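Local coordinates for FrpC operon protein (Neisseria meningitidis, PDB 5EDF) that binds the RTX protein FrpC, is regulated by iron, and is putatively involved in adhesion, at residues F6-T18 with V75-F87. Residues are numbered along the deposited sequence; the frame is centred on the assembly and turned at random. Where two conformers were deposited one is given.
Sequences FNNPEPMTGFEHT and VLEPYNQQNKAHF
E10 OE2 gathers three donors, Y79 and Q81 of the connection after strand 73-77 and K84 at the start of helix 84-93, joining them to the N-terminal loop that precedes strand 18-23; the connection itself contains an Asx motif, N80 OD1 accepting from N83 N. Y79 OH donates to E10 OE2 over 2.6 Å, from above the carboxylate plane. K84 NZ makes a salt bridge to E10 OE2 (2.8 Å), meeting it on the syn side, while Q81 NE2 comes in steeply, 70° out of that plane, in a nearly straight hydrogen bond (N-H...O 172°). E10 carries its carboxylate out to these donors on an extended chain, CG turned away from the backbone N (chi1 -177°); one water joins E10 OE1, Q81 OE1 and K84 NZ.

Backbone carbonyls accept the other two direct hydrogen bonds across the contact. Q81 NE2 also donates to P11 O (2.9 Å), in the carbonyl plane, so two acceptors fix the rotation of the side-chain amide, and Q81 N reaches M12 O. On the loop side, E16 OE2 receives M12 N and T13 N from opposite faces, and T13 OG1 closes an ST turn with F15 N.

Apolar contact is modest. P11 CD lies 3.8 Å from Y79 CD2, and W46 meets the Y79 ring edge-to-face. Farther along, F15 CE2 touches P78 CG obliquely at 3.7 Å.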
ATOM      1  N   PHE A   6      -3.218  -0.595 -24.991  1.00 18.58           N
ATOM      2  CA  PHE A   6      -4.117   0.129 -24.112  1.00 16.85           C
ATOM      3  C   PHE A   6      -5.531   0.125 -24.723  1.00 17.90           C
ATOM      4  O   PHE A   6      -6.151   1.169 -24.941  1.00 21.39           O
ATOM      5  CB  PHE A   6      -3.618   1.550 -23.894  1.00 16.74           C
ATOM      6  CG  PHE A   6      -2.266   1.637 -23.263  1.00 18.01           C
ATOM      7  CD1 PHE A   6      -2.121   1.746 -21.890  1.00 18.70           C
ATOM      8  CD2 PHE A   6      -1.132   1.612 -24.053  1.00 19.88           C
ATOM      9  CE1 PHE A   6      -0.863   1.819 -21.317  1.00 18.71           C
ATOM     10  CE2 PHE A   6       0.131   1.676 -23.486  1.00 22.26           C
ATOM     11  CZ  PHE A   6       0.262   1.794 -22.117  1.00 20.97           C
ATOM     12  N   ASN A   7      -6.022  -1.073 -25.001  1.00 18.47           N
ATOM     13  CA  ASN A   7      -7.257  -1.259 -25.763  1.00 21.53           C
ATOM     14  C   ASN A   7      -8.527  -1.307 -24.918  1.00 20.18           C
ATOM     15  O   ASN A   7      -9.617  -1.477 -25.465  1.00 23.39           O
ATOM     16  CB  ASN A   7      -7.229  -2.593 -26.559  1.00 24.23           C
ATOM     17  CG  ASN A   7      -6.065  -2.710 -27.537  1.00 33.92           C
ATOM     18  OD1 ASN A   7      -5.633  -1.720 -28.113  1.00 30.19           O
ATOM     19  ND2 ASN A   7      -5.573  -3.952 -27.744  1.00 30.84           N
ATOM     20  N   ASN A   8      -8.415  -1.197 -23.596  1.00 16.43           N
ATOM     21  CA  ASN A   8      -9.590  -1.285 -22.718  1.00 16.53           C
ATOM     22  C   ASN A   8     -10.211   0.096 -22.496  1.00 16.76           C
ATOM     23  O   ASN A   8      -9.492   1.082 -22.448  1.00 17.23           O
ATOM     24  CB  ASN A   8      -9.258  -1.942 -21.370  1.00 15.20           C
ATOM     25  CG  ASN A   8      -9.138  -3.456 -21.451  1.00 15.41           C
ATOM     26  OD1 ASN A   8      -9.842  -4.120 -22.207  1.00 17.95           O
ATOM     27  ND2 ASN A   8      -8.230  -4.017 -20.634  1.00 15.33           N
ATOM     28  N   PRO A   9     -11.541   0.119 -22.329  1.00 17.84           N
ATOM     29  CA  PRO A   9     -12.273   1.363 -22.084  1.00 18.39           C
ATOM     30  C   PRO A   9     -12.074   1.852 -20.659  1.00 16.96           C
ATOM     31  O   PRO A   9     -11.692   1.111 -19.773  1.00 15.74           O
ATOM     32  CB  PRO A   9     -13.722   0.934 -22.311  1.00 18.62           C
ATOM     33  CG  PRO A   9     -13.765  -0.497 -21.846  1.00 20.70           C
ATOM     34  CD  PRO A   9     -12.451  -1.044 -22.358  1.00 20.39           C
ATOM     35  N   GLU A  10     -12.370   3.116 -20.432  1.00 16.81           N
ATOM     36  CA  GLU A  10     -12.467   3.643 -19.069  1.00 15.01           C
ATOM     37  C   GLU A  10     -13.367   2.721 -18.249  1.00 14.75           C
ATOM     38  O   GLU A  10     -14.453   2.395 -18.689  1.00 16.54           O
ATOM     39  CB  GLU A  10     -13.096   5.037 -19.126  1.00 17.68           C
ATOM     40  CG  GLU A  10     -13.169   5.712 -17.777  1.00 15.70           C
ATOM     41  CD  GLU A  10     -13.996   6.975 -17.748  1.00 17.22           C
ATOM     42  OE1 GLU A  10     -14.563   7.401 -18.781  1.00 22.10           O
ATOM     43  OE2 GLU A  10     -14.121   7.559 -16.658  1.00 17.91           O
ATOM     44  N   PRO A  11     -12.928   2.299 -17.046  1.00 13.99           N
ATOM     45  CA  PRO A  11     -13.797   1.475 -16.225  1.00 13.65           C
ATOM     46  C   PRO A  11     -15.040   2.180 -15.667  1.00 14.00           C
ATOM     47  O   PRO A  11     -15.011   3.386 -15.396  1.00 15.54           O
ATOM     48  CB  PRO A  11     -12.892   1.022 -15.048  1.00 14.38           C
ATOM     49  CG  PRO A  11     -11.499   1.361 -15.449  1.00 13.79           C
ATOM     50  CD  PRO A  11     -11.606   2.491 -16.432  1.00 14.20           C
HETATM   51  N   MSE A  12     -16.129   1.414 -15.519  1.00 14.66           N
HETATM   52  CA  MSE A  12     -17.235   1.860 -14.690  0.50 13.39           C
HETATM   53  C   MSE A  12     -17.086   1.377 -13.243  1.00 14.67           C
HETATM   54  O   MSE A  12     -17.230   2.161 -12.312  1.00 15.04           O
HETATM   55  CB  MSE A  12     -18.602   1.466 -15.267  0.50 14.50           C
HETATM   56  CG  MSE A  12     -19.746   1.925 -14.398  0.50 16.31           C
HETATM   57 SE   MSE A  12     -21.432   1.309 -15.065  0.50 18.30          SE
HETATM   58  CE  MSE A  12     -21.231  -0.567 -14.943  0.50 19.33           C
ATOM     59  N   THR A  13     -16.810   0.091 -13.060  1.00 14.49           N
ATOM     60  CA  THR A  13     -16.578  -0.486 -11.755  1.00 15.37           C
ATOM     61  C   THR A  13     -15.092  -0.762 -11.479  1.00 14.14           C
ATOM     62  O   THR A  13     -14.707  -0.846 -10.300  1.00 14.37           O
ATOM     63  CB  THR A  13     -17.270  -1.839 -11.602  1.00 14.94           C
ATOM     64  OG1 THR A  13     -16.650  -2.791 -12.478  1.00 15.31           O
ATOM     65  CG2 THR A  13     -18.772  -1.741 -11.896  1.00 16.96           C
ATOM     66  N   GLY A  14     -14.292  -0.967 -12.509  1.00 13.03           N
ATOM     67  CA  GLY A  14     -12.883  -1.388 -12.348  1.00 12.72           C
ATOM     68  C   GLY A  14     -12.655  -2.867 -12.482  1.00 13.88           C
ATOM     69  O   GLY A  14     -11.510  -3.296 -12.536  1.00 12.79           O
ATOM     70  N   PHE A  15     -13.722  -3.641 -12.588  1.00 12.72           N
ATOM     71  CA  PHE A  15     -13.641  -5.105 -12.650  1.00 12.36           C
ATOM     72  C   PHE A  15     -14.001  -5.698 -14.007  1.00 14.30           C
ATOM     73  O   PHE A  15     -13.995  -6.909 -14.168  1.00 15.99           O
ATOM     74  CB  PHE A  15     -14.536  -5.709 -11.545  1.00 14.41           C
ATOM     75  CG  PHE A  15     -14.085  -5.348 -10.159  1.00 14.72           C
ATOM     76  CD1 PHE A  15     -13.019  -6.034  -9.568  1.00 16.66           C
ATOM     77  CD2 PHE A  15     -14.626  -4.275  -9.488  1.00 15.74           C
ATOM     78  CE1 PHE A  15     -12.573  -5.669  -8.287  1.00 18.06           C
ATOM     79  CE2 PHE A  15     -14.154  -3.913  -8.225  1.00 16.54           C
ATOM     80  CZ  PHE A  15     -13.135  -4.604  -7.656  1.00 16.44           C
ATOM     81  N   GLU A  16     -14.260  -4.846 -15.007  1.00 13.94           N
ATOM     82  CA  GLU A  16     -14.756  -5.337 -16.281  1.00 14.52           C
ATOM     83  C   GLU A  16     -13.726  -6.112 -17.071  1.00 14.32           C
ATOM     84  O   GLU A  16     -14.092  -6.892 -17.925  1.00 18.07           O
ATOM     85  CB  GLU A  16     -15.228  -4.166 -17.145  1.00 15.70           C
ATOM     86  CG  GLU A  16     -16.379  -3.379 -16.597  1.00 14.29           C
ATOM     87  CD  GLU A  16     -16.010  -2.191 -15.711  1.00 15.89           C
ATOM     88  OE1 GLU A  16     -14.874  -2.068 -15.191  1.00 14.07           O
ATOM     89  OE2 GLU A  16     -16.888  -1.327 -15.529  1.00 16.24           O
ATOM     90  N   HIS A  17     -12.451  -5.828 -16.834  1.00 13.68           N
ATOM     91  CA  HIS A  17     -11.347  -6.473 -17.486  1.00 14.00           C
ATOM     92  C   HIS A  17     -10.266  -6.725 -16.490  1.00 14.18           C
ATOM     93  O   HIS A  17     -10.228  -6.069 -15.428  1.00 14.65           O
ATOM     94  CB  HIS A  17     -10.761  -5.555 -18.568  1.00 14.88           C
ATOM     95  CG  HIS A  17     -11.686  -5.330 -19.695  1.00 17.51           C
ATOM     96  ND1 HIS A  17     -11.862  -6.287 -20.669  1.00 21.08           N
ATOM     97  CD2 HIS A  17     -12.503  -4.303 -19.997  1.00 17.33           C
ATOM     98  CE1 HIS A  17     -12.749  -5.841 -21.541  1.00 21.88           C
ATOM     99  NE2 HIS A  17     -13.151  -4.639 -21.168  1.00 20.91           N
ATOM    100  N   THR A  18      -9.424  -7.686 -16.803  1.00 15.73           N
ATOM    101  CA  THR A  18      -8.214  -7.950 -16.050  1.00 13.85           C
ATOM    102  C   THR A  18      -7.014  -7.844 -16.982  1.00 14.29           C
ATOM    103  O   THR A  18      -7.134  -7.956 -18.210  1.00 14.97           O
ATOM    104  CB  THR A  18      -8.237  -9.314 -15.411  1.00 15.87           C
ATOM    105  OG1 THR A  18      -8.342 -10.309 -16.438  1.00 17.81           O
ATOM    106  CG2 THR A  18      -9.419  -9.507 -14.429  1.00 16.60           C
ATOM    107  N   VAL A  75     -11.917   1.869   3.417  1.00 17.38           N
ATOM    108  CA  VAL A  75     -11.901   0.854   2.365  1.00 16.50           C
ATOM    109  C   VAL A  75     -11.033   1.299   1.210  1.00 14.97           C
ATOM    110  O   VAL A  75     -10.786   2.494   1.053  1.00 16.83           O
ATOM    111  CB  VAL A  75     -13.321   0.485   1.849  1.00 17.76           C
ATOM    112  CG1 VAL A  75     -14.138  -0.080   2.981  1.00 20.36           C
ATOM    113  CG2 VAL A  75     -13.988   1.687   1.192  1.00 19.30           C
ATOM    114  N   LEU A  76     -10.584   0.330   0.420  1.00 14.08           N
ATOM    115  CA  LEU A  76      -9.785   0.563  -0.778  1.00 13.88           C
ATOM    116  C   LEU A  76     -10.608   0.255  -2.004  1.00 13.92           C
ATOM    117  O   LEU A  76     -11.317  -0.759  -2.056  1.00 15.88           O
ATOM    118  CB  LEU A  76      -8.547  -0.333  -0.807  1.00 12.86           C
ATOM    119  CG  LEU A  76      -7.686  -0.314   0.442  1.00 14.41           C
ATOM    120  CD1 LEU A  76      -6.527  -1.306   0.280  1.00 15.12           C
ATOM    121  CD2 LEU A  76      -7.227   1.101   0.842  1.00 16.27           C
ATOM    122  N   GLU A  77     -10.443   1.090  -3.023  1.00 12.99           N
ATOM    123  CA  GLU A  77     -11.197   0.928  -4.268  1.00 13.40           C
ATOM    124  C   GLU A  77     -10.318   1.046  -5.490  1.00 12.65           C
ATOM    125  O   GLU A  77      -9.424   1.879  -5.515  1.00 12.11           O
ATOM    126  CB  GLU A  77     -12.292   1.999  -4.381  1.00 14.11           C
ATOM    127  CG  GLU A  77     -13.297   1.922  -3.271  1.00 16.41           C
ATOM    128  CD  GLU A  77     -14.446   2.902  -3.375  1.00 20.14           C
ATOM    129  OE1 GLU A  77     -14.363   3.891  -4.128  1.00 18.30           O
ATOM    130  OE2 GLU A  77     -15.459   2.676  -2.669  1.00 23.77           O
ATOM    131  N   PRO A  78     -10.649   0.301  -6.563  1.00 11.32           N
ATOM    132  CA  PRO A  78     -10.092   0.603  -7.883  1.00 10.34           C
ATOM    133  C   PRO A  78     -10.796   1.811  -8.457  1.00 11.35           C
ATOM    134  O   PRO A  78     -11.779   2.304  -7.899  1.00 12.77           O
ATOM    135  CB  PRO A  78     -10.463  -0.637  -8.679  1.00 12.27           C
ATOM    136  CG  PRO A  78     -11.774  -1.057  -8.098  1.00 12.26           C
ATOM    137  CD  PRO A  78     -11.683  -0.740  -6.658  1.00 13.25           C
ATOM    138  N   TYR A  79     -10.307   2.274  -9.608  1.00 11.39           N
ATOM    139  CA  TYR A  79     -10.987   3.334 -10.338  1.00 12.24           C
ATOM    140  C   TYR A  79     -12.410   2.933 -10.667  1.00 12.08           C
ATOM    141  O   TYR A  79     -12.656   1.840 -11.235  1.00 13.30           O
ATOM    142  CB  TYR A  79     -10.198   3.630 -11.619  1.00 11.56           C
ATOM    143  CG  TYR A  79     -10.704   4.727 -12.528  1.00 11.91           C
ATOM    144  CD1 TYR A  79     -10.018   5.927 -12.637  1.00 13.76           C
ATOM    145  CD2 TYR A  79     -11.847   4.551 -13.306  1.00 12.89           C
ATOM    146  CE1 TYR A  79     -10.441   6.922 -13.499  1.00 14.17           C
ATOM    147  CE2 TYR A  79     -12.280   5.547 -14.192  1.00 14.23           C
ATOM    148  CZ  TYR A  79     -11.577   6.733 -14.281  1.00 14.70           C
ATOM    149  OH  TYR A  79     -11.963   7.773 -15.145  1.00 16.59           O
ATOM    150  N   ASN A  80     -13.351   3.817 -10.354  1.00 12.90           N
ATOM    151  CA  ASN A  80     -14.750   3.601 -10.716  1.00 14.16           C
ATOM    152  C   ASN A  80     -15.427   4.939 -10.964  1.00 16.04           C
ATOM    153  O   ASN A  80     -14.824   6.005 -10.755  1.00 15.02           O
ATOM    154  CB  ASN A  80     -15.476   2.715  -9.669  1.00 13.53           C
ATOM    155  CG  ASN A  80     -15.592   3.362  -8.312  1.00 15.45           C
ATOM    156  OD1 ASN A  80     -15.851   4.558  -8.210  1.00 15.44           O
ATOM    157  ND2 ASN A  80     -15.454   2.569  -7.272  1.00 16.19           N
ATOM    158  N   GLN A  81     -16.684   4.925 -11.414  1.00 15.27           N
ATOM    159  CA  GLN A  81     -17.329   6.184 -11.770  1.00 16.92           C
ATOM    160  C   GLN A  81     -17.621   7.086 -10.587  1.00 16.93           C
ATOM    161  O   GLN A  81     -17.796   8.289 -10.786  1.00 21.56           O
ATOM    162  CB  GLN A  81     -18.553   5.937 -12.641  1.00 20.20           C
ATOM    163  CG  GLN A  81     -18.202   5.478 -14.035  1.00 23.62           C
ATOM    164  CD  GLN A  81     -17.324   6.458 -14.822  1.00 21.42           C
ATOM    165  OE1 GLN A  81     -17.790   7.594 -15.150  1.00 22.86           O
ATOM    166  NE2 GLN A  81     -16.070   6.034 -15.149  1.00 17.37           N
ATOM    167  N   GLN A  82     -17.695   6.524  -9.389  1.00 16.79           N
ATOM    168  CA  GLN A  82     -17.949   7.337  -8.186  1.00 16.31           C
ATOM    169  C   GLN A  82     -16.689   8.042  -7.715  1.00 17.08           C
ATOM    170  O   GLN A  82     -16.757   9.191  -7.281  1.00 21.61           O
ATOM    171  CB  GLN A  82     -18.534   6.467  -7.072  1.00 21.31           C
ATOM    172  CG  GLN A  82     -19.938   5.939  -7.324  1.00 28.17           C
ATOM    173  CD  GLN A  82     -20.009   4.819  -8.362  1.00 35.38           C
ATOM    174  OE1 GLN A  82     -19.262   3.834  -8.294  1.00 36.86           O
ATOM    175  NE2 GLN A  82     -20.923   4.965  -9.326  1.00 41.95           N
ATOM    176  N   ASN A  83     -15.525   7.413  -7.823  1.00 14.86           N
ATOM    177  CA  ASN A  83     -14.296   7.978  -7.297  1.00 15.45           C
ATOM    178  C   ASN A  83     -13.358   8.532  -8.377  1.00 13.02           C
ATOM    179  O   ASN A  83     -12.243   9.010  -8.046  1.00 14.37           O
ATOM    180  CB  ASN A  83     -13.559   6.935  -6.428  1.00 14.37           C
ATOM    181  CG  ASN A  83     -13.012   5.769  -7.259  1.00 13.66           C
ATOM    182  OD1 ASN A  83     -12.679   5.951  -8.429  1.00 13.38           O
ATOM    183  ND2 ASN A  83     -12.851   4.585  -6.636  1.00 14.02           N
ATOM    184  N   LYS A  84     -13.758   8.487  -9.643  1.00 13.41           N
ATOM    185  CA  LYS A  84     -12.827   8.824 -10.720  1.00 13.73           C
ATOM    186  C   LYS A  84     -12.142  10.197 -10.583  1.00 13.81           C
ATOM    187  O   LYS A  84     -10.994  10.338 -10.995  1.00 16.20           O
ATOM    188  CB  LYS A  84     -13.482   8.712 -12.097  1.00 16.57           C
ATOM    189  CG  LYS A  84     -14.659   9.610 -12.346  1.00 21.44           C
ATOM    190  CD  LYS A  84     -15.154   9.541 -13.825  1.00 20.48           C
ATOM    191  CE  LYS A  84     -14.199  10.239 -14.841  1.00 22.73           C
ATOM    192  NZ  LYS A  84     -14.721  10.265 -16.293  1.00 27.89           N
ATOM    193  N   ALA A  85     -12.849  11.216 -10.087  1.00 14.73           N
ATOM    194  CA  ALA A  85     -12.229  12.530  -9.987  1.00 16.61           C
ATOM    195  C   ALA A  85     -10.998  12.524  -9.096  1.00 16.22           C
ATOM    196  O   ALA A  85     -10.063  13.295  -9.329  1.00 15.97           O
ATOM    197  CB  ALA A  85     -13.230  13.558  -9.502  1.00 18.47           C
ATOM    198  N   HIS A  86     -10.978  11.623  -8.113  1.00 14.69           N
ATOM    199  CA  HIS A  86      -9.810  11.481  -7.248  1.00 15.10           C
ATOM    200  C   HIS A  86      -8.624  10.925  -8.021  1.00 14.09           C
ATOM    201  O   HIS A  86      -7.472  11.368  -7.842  1.00 15.14           O
ATOM    202  CB  HIS A  86     -10.132  10.644  -6.028  1.00 14.46           C
ATOM    203  CG  HIS A  86     -11.167  11.270  -5.154  1.00 16.42           C
ATOM    204  ND1 HIS A  86     -10.858  12.264  -4.245  1.00 17.17           N
ATOM    205  CD2 HIS A  86     -12.511  11.101  -5.080  1.00 18.50           C
ATOM    206  CE1 HIS A  86     -11.969  12.667  -3.648  1.00 17.65           C
ATOM    207  NE2 HIS A  86     -12.985  11.977  -4.132  1.00 20.49           N
ATOM    208  N   PHE A  87      -8.884   9.934  -8.889  1.00 14.36           N
ATOM    209  CA  PHE A  87      -7.843   9.406  -9.779  1.00 14.43           C
ATOM    210  C   PHE A  87      -7.362  10.411 -10.811  1.00 15.05           C
ATOM    211  O   PHE A  87      -6.170  10.449 -11.123  1.00 16.87           O
ATOM    212  CB  PHE A  87      -8.308   8.128 -10.470  1.00 13.72           C
ATOM    213  CG  PHE A  87      -8.271   6.921  -9.586  1.00 12.35           C
ATOM    214  CD1 PHE A  87      -7.091   6.219  -9.441  1.00 12.72           C
ATOM    215  CD2 PHE A  87      -9.391   6.464  -8.891  1.00 11.45           C
ATOM    216  CE1 PHE A  87      -7.031   5.086  -8.651  1.00 12.50           C
ATOM    217  CE2 PHE A  87      -9.317   5.333  -8.074  1.00 13.23           C
ATOM    218  CZ  PHE A  87      -8.177   4.650  -7.948  1.00 12.24           C
TER
HETATM  219  O   HOH W   1     -17.050   8.945 -17.851  1.00 37.49           O
HETATM  220  O   HOH W   2     -19.208   1.799 -10.036  1.00 39.97           O
HETATM  221  O   HOH W   3     -15.713  -0.321  -7.862  1.00 21.54           O